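Local coordinates for protein phenolic acid decarboxylase (Sedimentibacter hydroxybenzoicus, PDB 7AE5) that catalyses the reversible, non-oxidative decarboxylation of 4-hydroxybenzoate and 3,4-dihydroxybenzoate, detoxifying phenolic compounds under anaerobic conditions, at residues C114-I128 / K293-F305. Sequence-based numbering, arbitrary orientation.
Sequences CKENVIDKDINLFEI and KIDRITHRTNPIF
Asn117 lays its CB over one face of the His299 imidazole, a CH-pi contact 3.6 Å from the ring centroid, while Ile128 CD1 approaches the same ring obliquely, 3.4 Å from NE2. A chi1 of 69° sets the imidazole between its own backbone N and carbonyl carbon; the bond from His299 ND1 to Arg300 O is suspiciously short at 2.5 Å, its details doubtful. With an alanine here, Asn117 CB would lose the ring face beneath it, and a gap would probably open between Asn117 and Ile128. On the side of the sheet that carries Asn117, Ile119, Ile297 and His299, the loop after strand 117-119 folds back: Ile123 CG2 (3.7 Å) and Leu125 CD2 meet Ile297 CD1, and Leu125 CD2 runs tip to tip into Ile294 CD1 at 3.6 Å. On the side of Val118 and Thr298, Thr298 OG1 donates to Cys114 O (2.9 Å) from above the carbonyl plane, and Val118 CG1 sits by Arg296 NH1, whose salt bridge is with Asp246. Beyond the strand ends, Glu116 OE2 accepts from Thr301 N at 2.9 Å. Two backbone pairs, Asn117 with His299 and Ile119 with Ile297, set the strand register, Ile119 N to Ile297 O being nearly straight at 172°. The contact illustrates a short strand hydrogen-bonded antiparallel to a long one, 287-299, its following loop covering one side, within the antiparallel sheet of the UbiD Rift-related domain.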
loop_
_atom_site.group_PDB
_atom_site.type_symbol
_atom_site.label_atom_id
_atom_site.label_comp_id
_atom_site.label_asym_id
_atom_site.label_seq_id
_atom_site.Cartn_x
_atom_site.Cartn_y
_atom_site.Cartn_z
ATOM N N CYS C 114 -17.307 -39.955 43.917
ATOM C CA CYS C 114 -16.972 -40.624 42.666
ATOM C C CYS C 114 -16.612 -42.089 42.865
ATOM O O CYS C 114 -16.503 -42.823 41.877
ATOM C CB CYS C 114 -15.815 -39.901 41.972
ATOM S SG CYS C 114 -14.199 -40.181 42.732
ATOM N N LYS C 115 -16.429 -42.530 44.111
ATOM C CA LYS C 115 -16.079 -43.909 44.424
ATOM C C LYS C 115 -17.265 -44.681 44.997
ATOM O O LYS C 115 -17.081 -45.649 45.740
ATOM C CB LYS C 115 -14.899 -43.945 45.395
ATOM C CG LYS C 115 -13.612 -43.348 44.840
ATOM C CD LYS C 115 -13.145 -44.081 43.594
ATOM C CE LYS C 115 -11.826 -43.516 43.081
ATOM N NZ LYS C 115 -10.655 -44.095 43.795
ATOM N N GLU C 116 -18.489 -44.266 44.661
ATOM C CA GLU C 116 -19.673 -44.926 45.204
ATOM C C GLU C 116 -19.945 -46.255 44.505
ATOM O O GLU C 116 -20.099 -47.290 45.164
ATOM C CB GLU C 116 -20.889 -44.003 45.094
ATOM C CG GLU C 116 -20.898 -42.862 46.101
ATOM C CD GLU C 116 -22.128 -41.982 45.980
ATOM O OE1 GLU C 116 -22.410 -41.215 46.928
ATOM O OE2 GLU C 116 -22.808 -42.048 44.934
ATOM N N ASN C 117 -20.014 -46.246 43.177
ATOM C CA ASN C 117 -20.258 -47.449 42.394
ATOM C C ASN C 117 -19.028 -47.778 41.560
ATOM O O ASN C 117 -18.380 -46.880 41.012
ATOM C CB ASN C 117 -21.478 -47.279 41.488
ATOM C CG ASN C 117 -22.727 -46.902 42.258
ATOM O OD1 ASN C 117 -22.721 -45.962 43.053
ATOM N ND2 ASN C 117 -23.808 -47.638 42.028
ATOM N N VAL C 118 -18.712 -49.068 41.465
ATOM C CA VAL C 118 -17.496 -49.538 40.813
ATOM C C VAL C 118 -17.863 -50.581 39.766
ATOM O O VAL C 118 -18.601 -51.528 40.057
ATOM C CB VAL C 118 -16.498 -50.128 41.828
ATOM C CG1 VAL C 118 -15.244 -50.605 41.118
ATOM C CG2 VAL C 118 -16.153 -49.099 42.898
ATOM N N ILE C 119 -17.340 -50.408 38.553
ATOM C CA ILE C 119 -17.473 -51.380 37.474
ATOM C C ILE C 119 -16.067 -51.841 37.115
ATOM O O ILE C 119 -15.258 -51.051 36.609
ATOM C CB ILE C 119 -18.191 -50.796 36.250
ATOM C CG1 ILE C 119 -19.671 -50.553 36.560
ATOM C CG2 ILE C 119 -18.034 -51.722 35.048
ATOM C CD1 ILE C 119 -20.571 -50.579 35.338
ATOM N N ASP C 120 -15.766 -53.114 37.381
ATOM C CA ASP C 120 -14.458 -53.670 37.078
ATOM C C ASP C 120 -14.486 -54.781 36.037
ATOM O O ASP C 120 -13.416 -55.223 35.606
ATOM C CB ASP C 120 -13.786 -54.199 38.357
ATOM C CG ASP C 120 -14.400 -55.497 38.848
ATOM O OD1 ASP C 120 -15.631 -55.667 38.709
ATOM O OD2 ASP C 120 -13.649 -56.346 39.373
ATOM N N LYS C 121 -15.665 -55.239 35.620
ATOM C CA LYS C 121 -15.780 -56.286 34.617
ATOM C C LYS C 121 -16.913 -55.951 33.658
ATOM O O LYS C 121 -17.865 -55.253 34.021
ATOM C CB LYS C 121 -16.022 -57.662 35.254
ATOM C CG LYS C 121 -17.288 -57.752 36.094
ATOM C CD LYS C 121 -17.048 -58.546 37.370
ATOM C CE LYS C 121 -18.256 -58.496 38.293
ATOM N NZ LYS C 121 -18.100 -57.477 39.368
ATOM N N ASP C 122 -16.799 -56.463 32.431
ATOM C CA ASP C 122 -17.782 -56.229 31.371
ATOM C C ASP C 122 -18.073 -54.738 31.217
ATOM O O ASP C 122 -19.226 -54.303 31.158
ATOM C CB ASP C 122 -19.066 -57.017 31.629
ATOM C CG ASP C 122 -18.885 -58.507 31.425
ATOM O OD1 ASP C 122 -19.706 -59.286 31.954
ATOM O OD2 ASP C 122 -17.917 -58.898 30.737
ATOM N N ILE C 123 -16.999 -53.950 31.157
ATOM C CA ILE C 123 -17.129 -52.499 31.156
ATOM C C ILE C 123 -17.906 -52.059 29.926
ATOM O O ILE C 123 -17.541 -52.379 28.788
ATOM C CB ILE C 123 -15.752 -51.838 31.222
ATOM C CG1 ILE C 123 -15.241 -51.856 32.658
ATOM C CG2 ILE C 123 -15.808 -50.413 30.692
ATOM C CD1 ILE C 123 -13.849 -51.356 32.792
ATOM N N ASN C 124 -18.995 -51.328 30.154
ATOM C CA ASN C 124 -19.857 -50.825 29.093
ATOM C C ASN C 124 -20.149 -49.362 29.395
ATOM O O ASN C 124 -20.886 -49.057 30.339
ATOM C CB ASN C 124 -21.149 -51.641 29.001
ATOM C CG ASN C 124 -21.948 -51.337 27.746
ATOM O OD1 ASN C 124 -21.630 -50.414 26.998
ATOM N ND2 ASN C 124 -22.999 -52.116 27.514
ATOM N N LEU C 125 -19.562 -48.461 28.603
ATOM C CA LEU C 125 -19.773 -47.035 28.825
ATOM C C LEU C 125 -21.220 -46.633 28.583
ATOM O O LEU C 125 -21.690 -45.643 29.153
ATOM C CB LEU C 125 -18.850 -46.212 27.926
ATOM C CG LEU C 125 -17.349 -46.314 28.189
ATOM C CD1 LEU C 125 -16.564 -45.890 26.957
ATOM C CD2 LEU C 125 -16.967 -45.472 29.393
ATOM N N PHE C 126 -21.942 -47.384 27.749
ATOM C CA PHE C 126 -23.311 -47.007 27.420
ATOM C C PHE C 126 -24.258 -47.228 28.592
ATOM O O PHE C 126 -25.263 -46.519 28.714
ATOM C CB PHE C 126 -23.783 -47.776 26.190
ATOM C CG PHE C 126 -23.148 -47.312 24.913
ATOM C CD1 PHE C 126 -21.921 -47.812 24.512
ATOM C CD2 PHE C 126 -23.773 -46.367 24.119
ATOM C CE1 PHE C 126 -21.332 -47.383 23.338
ATOM C CE2 PHE C 126 -23.191 -45.934 22.944
ATOM C CZ PHE C 126 -21.969 -46.442 22.553
ATOM N N GLU C 127 -23.961 -48.196 29.463
ATOM C CA GLU C 127 -24.762 -48.374 30.667
ATOM C C GLU C 127 -24.487 -47.301 31.712
ATOM O O GLU C 127 -25.178 -47.266 32.736
ATOM C CB GLU C 127 -24.521 -49.763 31.262
ATOM C CG GLU C 127 -25.476 -50.823 30.737
ATOM C CD GLU C 127 -24.941 -52.235 30.892
ATOM O OE1 GLU C 127 -23.831 -52.398 31.444
ATOM O OE2 GLU C 127 -25.632 -53.182 30.460
ATOM N N ILE C 128 -23.509 -46.432 31.476
ATOM C CA ILE C 128 -23.198 -45.316 32.360
ATOM C C ILE C 128 -23.538 -43.981 31.709
ATOM O O ILE C 128 -24.178 -43.126 32.322
ATOM C CB ILE C 128 -21.715 -45.354 32.796
ATOM C CG1 ILE C 128 -21.423 -46.617 33.607
ATOM C CG2 ILE C 128 -21.358 -44.105 33.591
ATOM C CD1 ILE C 128 -22.340 -46.806 34.793
ATOM N N LYS C 293 -7.724 -48.067 26.387
ATOM C CA LYS C 293 -8.541 -49.109 26.985
ATOM C C LYS C 293 -8.993 -48.640 28.359
ATOM O O LYS C 293 -8.216 -48.043 29.107
ATOM C CB LYS C 293 -7.772 -50.427 27.102
ATOM C CG LYS C 293 -8.661 -51.631 27.361
ATOM C CD LYS C 293 -7.854 -52.915 27.411
ATOM C CE LYS C 293 -8.471 -53.987 26.528
ATOM N NZ LYS C 293 -9.834 -54.381 26.985
ATOM N N ILE C 294 -10.256 -48.889 28.676
ATOM C CA ILE C 294 -10.846 -48.451 29.935
ATOM C C ILE C 294 -10.874 -49.658 30.863
ATOM O O ILE C 294 -11.618 -50.617 30.633
ATOM C CB ILE C 294 -12.241 -47.850 29.719
ATOM C CG1 ILE C 294 -12.099 -46.420 29.195
ATOM C CG2 ILE C 294 -13.039 -47.852 31.015
ATOM C CD1 ILE C 294 -13.402 -45.774 28.819
ATOM N N ASP C 295 -10.038 -49.622 31.903
ATOM C CA ASP C 295 -9.857 -50.762 32.794
ATOM C C ASP C 295 -10.829 -50.768 33.966
ATOM O O ASP C 295 -11.147 -51.844 34.487
ATOM C CB ASP C 295 -8.423 -50.790 33.329
ATOM C CG ASP C 295 -7.387 -50.885 32.225
ATOM O OD1 ASP C 295 -7.326 -51.936 31.554
ATOM O OD2 ASP C 295 -6.634 -49.908 32.030
ATOM N N ARG C 296 -11.310 -49.603 34.394
ATOM C CA ARG C 296 -12.260 -49.542 35.496
ATOM C C ARG C 296 -13.057 -48.249 35.405
ATOM O O ARG C 296 -12.537 -47.211 34.987
ATOM C CB ARG C 296 -11.558 -49.639 36.856
ATOM C CG ARG C 296 -12.512 -49.669 38.041
ATOM C CD ARG C 296 -11.789 -49.409 39.349
ATOM N NE ARG C 296 -11.054 -50.581 39.808
ATOM C CZ ARG C 296 -11.195 -51.132 41.007
ATOM N NH1 ARG C 296 -12.038 -50.638 41.900
ATOM N NH2 ARG C 296 -10.470 -52.201 41.319
ATOM N N ILE C 297 -14.325 -48.329 35.802
ATOM C CA ILE C 297 -15.213 -47.177 35.886
ATOM C C ILE C 297 -15.661 -47.028 37.332
ATOM O O ILE C 297 -16.127 -47.995 37.945
ATOM C CB ILE C 297 -16.433 -47.324 34.958
ATOM C CG1 ILE C 297 -16.015 -47.191 33.495
ATOM C CG2 ILE C 297 -17.497 -46.287 35.303
ATOM C CD1 ILE C 297 -17.121 -47.518 32.517
ATOM N N THR C 298 -15.509 -45.823 37.879
ATOM C CA THR C 298 -16.045 -45.469 39.186
ATOM C C THR C 298 -16.958 -44.263 39.017
ATOM O O THR C 298 -16.567 -43.272 38.392
ATOM C CB THR C 298 -14.930 -45.155 40.190
ATOM O OG1 THR C 298 -14.521 -43.789 40.044
ATOM C CG2 THR C 298 -13.730 -46.065 39.964
ATOM N N HIS C 299 -18.169 -44.346 39.565
ATOM C CA HIS C 299 -19.154 -43.304 39.319
ATOM C C HIS C 299 -20.083 -43.152 40.515
ATOM O O HIS C 299 -20.283 -44.090 41.293
ATOM C CB HIS C 299 -19.968 -43.599 38.052
ATOM C CG HIS C 299 -20.892 -44.770 38.182
ATOM N ND1 HIS C 299 -22.150 -44.668 38.736
ATOM C CD2 HIS C 299 -20.740 -46.069 37.829
ATOM C CE1 HIS C 299 -22.736 -45.853 38.715
ATOM N NE2 HIS C 299 -21.901 -46.720 38.171
ATOM N N ARG C 300 -20.646 -41.954 40.646
ATOM C CA ARG C 300 -21.652 -41.684 41.659
ATOM C C ARG C 300 -22.956 -42.396 41.304
ATOM O O ARG C 300 -23.154 -42.865 40.182
ATOM C CB ARG C 300 -21.889 -40.179 41.787
ATOM C CG ARG C 300 -20.617 -39.354 41.876
ATOM C CD ARG C 300 -20.921 -37.871 41.995
ATOM N NE ARG C 300 -21.925 -37.598 43.015
ATOM C CZ ARG C 300 -22.061 -36.437 43.641
ATOM N NH1 ARG C 300 -21.264 -35.414 43.380
ATOM N NH2 ARG C 300 -23.023 -36.298 44.549
ATOM N N THR C 301 -23.854 -42.477 42.281
ATOM C CA THR C 301 -25.147 -43.106 42.046
ATOM C C THR C 301 -26.020 -42.199 41.188
ATOM O O THR C 301 -26.176 -41.010 41.482
ATOM C CB THR C 301 -25.837 -43.415 43.372
ATOM O OG1 THR C 301 -24.974 -44.223 44.182
ATOM C CG2 THR C 301 -27.141 -44.163 43.131
ATOM N N ASN C 302 -26.597 -42.770 40.133
ATOM C CA ASN C 302 -27.329 -42.020 39.118
ATOM C C ASN C 302 -26.472 -40.884 38.549
ATOM O O ASN C 302 -26.819 -39.710 38.686
ATOM C CB ASN C 302 -28.642 -41.482 39.673
ATOM C CG ASN C 302 -29.728 -42.546 39.747
ATOM O OD1 ASN C 302 -30.722 -42.486 39.023
ATOM N ND2 ASN C 302 -29.543 -43.524 40.627
ATOM N N PRO C 303 -25.349 -41.206 37.904
ATOM C CA PRO C 303 -24.460 -40.153 37.408
ATOM C C PRO C 303 -25.100 -39.350 36.290
ATOM O O PRO C 303 -26.018 -39.797 35.599
ATOM C CB PRO C 303 -23.236 -40.921 36.899
ATOM C CG PRO C 303 -23.738 -42.280 36.609
ATOM C CD PRO C 303 -24.833 -42.549 37.593
ATOM N N ILE C 304 -24.576 -38.140 36.115
ATOM C CA ILE C 304 -25.078 -37.181 35.143
ATOM C C ILE C 304 -23.996 -36.961 34.096
ATOM O O ILE C 304 -22.889 -36.514 34.421
ATOM C CB ILE C 304 -25.478 -35.858 35.811
ATOM C CG1 ILE C 304 -26.686 -36.075 36.724
ATOM C CG2 ILE C 304 -25.777 -34.812 34.761
ATOM C CD1 ILE C 304 -26.888 -34.984 37.754
ATOM N N PHE C 305 -24.316 -37.276 32.843
ATOM C CA PHE C 305 -23.372 -37.136 31.736
ATOM C C PHE C 305 -23.300 -35.664 31.351
ATOM O O PHE C 305 -24.125 -35.168 30.579
ATOM C CB PHE C 305 -23.802 -38.001 30.556
ATOM C CG PHE C 305 -22.865 -37.944 29.375
ATOM C CD1 PHE C 305 -21.525 -37.630 29.543
ATOM C CD2 PHE C 305 -23.327 -38.215 28.095
ATOM C CE1 PHE C 305 -20.666 -37.581 28.459
ATOM C CE2 PHE C 305 -22.472 -38.169 27.006
ATOM C CZ PHE C 305 -21.140 -37.852 27.189
#